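Local coordinates for Tautomerase_3 domain-containing protein (Corynebacterium halotolerans YIM 70093 = DSM 44683, PDB 7M58) that probably acts as a hydrolase of the cis-3-chloroacrylic acid dehalogenase family, within the tautomerase superfamily, at residues 119-122 with 123-126. Residues are numbered along the deposited sequence; the frame is centred on the assembly and turned at random.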
# COMPACT_ATOMS: atom_id res chain seq x y z
N LEU A 119 -12.70 4.19 13.57
CA LEU A 119 -11.92 3.64 14.67
C LEU A 119 -11.44 4.75 15.58
O LEU A 119 -11.25 5.89 15.14
CB LEU A 119 -10.72 2.86 14.15
CG LEU A 119 -11.00 1.48 13.57
CD1 LEU A 119 -9.74 0.64 13.49
CD2 LEU A 119 -12.05 0.76 14.41
N PRO A 120 -11.26 4.48 16.87
CA PRO A 120 -10.77 5.52 17.77
C PRO A 120 -9.26 5.53 17.87
O PRO A 120 -8.57 4.64 17.36
CB PRO A 120 -11.39 5.13 19.10
CG PRO A 120 -11.25 3.61 19.05
CD PRO A 120 -11.51 3.22 17.60
N GLU A 121 -8.78 6.55 18.59
CA GLU A 121 -7.47 6.54 19.22
C GLU A 121 -7.08 5.19 19.82
O GLU A 121 -7.91 4.51 20.45
CB GLU A 121 -7.48 7.55 20.35
CG GLU A 121 -6.30 7.52 21.23
CD GLU A 121 -6.25 8.65 22.21
OE1 GLU A 121 -6.71 9.74 21.84
OE2 GLU A 121 -6.01 8.40 23.44
N PRO A 122 -5.80 4.80 19.68
CA PRO A 122 -5.29 3.60 20.35
C PRO A 122 -5.39 3.77 21.85
O PRO A 122 -5.07 4.82 22.39
CB PRO A 122 -3.84 3.48 19.89
CG PRO A 122 -3.55 4.78 19.22
CD PRO A 122 -4.82 5.37 18.74
N GLY A 123 -5.87 2.72 22.53
CA GLY A 123 -6.10 2.76 23.95
C GLY A 123 -7.54 3.06 24.34
O GLY A 123 -7.91 2.83 25.50
N LYS A 124 -8.34 3.60 23.42
CA LYS A 124 -9.74 3.90 23.67
C LYS A 124 -10.69 2.85 23.10
O LYS A 124 -11.81 3.18 22.70
CB LYS A 124 -10.05 5.29 23.10
CG LYS A 124 -9.26 6.37 23.81
CD LYS A 124 -10.06 6.95 25.00
CE LYS A 124 -9.12 7.39 26.12
NZ LYS A 124 -7.82 7.99 25.64
N GLU A 125 -10.25 1.59 23.01
CA GLU A 125 -11.10 0.57 22.40
C GLU A 125 -12.31 0.22 23.26
O GLU A 125 -13.35 -0.14 22.71
CB GLU A 125 -10.29 -0.69 22.10
CG GLU A 125 -9.30 -0.54 20.96
CD GLU A 125 -7.96 0.01 21.41
OE1 GLU A 125 -7.74 0.07 22.63
OE2 GLU A 125 -7.12 0.36 20.53
N GLU A 126 -12.19 0.28 24.60
CA GLU A 126 -13.35 0.00 25.46
C GLU A 126 -14.47 1.02 25.22
O GLU A 126 -15.65 0.65 25.10
CB GLU A 126 -12.96 0.04 26.93
CG GLU A 126 -12.42 -1.24 27.53
CD GLU A 126 -12.03 -1.02 28.99
OE1 GLU A 126 -11.59 0.11 29.31
OE2 GLU A 126 -12.16 -1.95 29.82
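Glu121 and Lys124 are joined twice, once by a salt bridge between side chains and once through the backbone. Glu121 OE2 lies 2.9 Å from Lys124 NZ; taken as a hydrogen bond, this link is weak. Lys124 N donates to Glu121 O at 3.1 Å and closes a type II beta turn from Glu121 to Lys124. The N-H points well at the oxygen (158°) but reaches it from above the carbonyl plane. The turn lies in the loop between strand 117-118 and helix 125-129, with Lys124 as N-cap residue. Pro122 and Gly123 fill its two central positions, and the positive phi of Gly123 (97°) suits the second.

The Glu121 chain is extended, with CG anti to the backbone N (chi1 171°). The Lys124 chain bends repeatedly and folds back to bring NZ to the carboxylate. Their aliphatic parts touch lightly, Glu121 CB lying 4.1 Å from Lys124 CG.

The Glu125 chain bends at chi2, which brings its carboxylate back to Gly123 N. This N makes weak hydrogen bonds to both oxygens, 3.2 Å to Glu125 OE1 and 3.3 Å to Glu125 OE2. The stronger partner of this buried carboxylate is Arg70, which forms a salt bridge with OE2 and also hydrogen-bonds Pro120 O. Arg70 ends strand 63-70 and so ties the turn region to the central sheet. Glu125 OE2 also packs against Pro122 CA at 3.7 Å. Pro120, just before the turn, rests its CG 3.7 Å from Lys124 O.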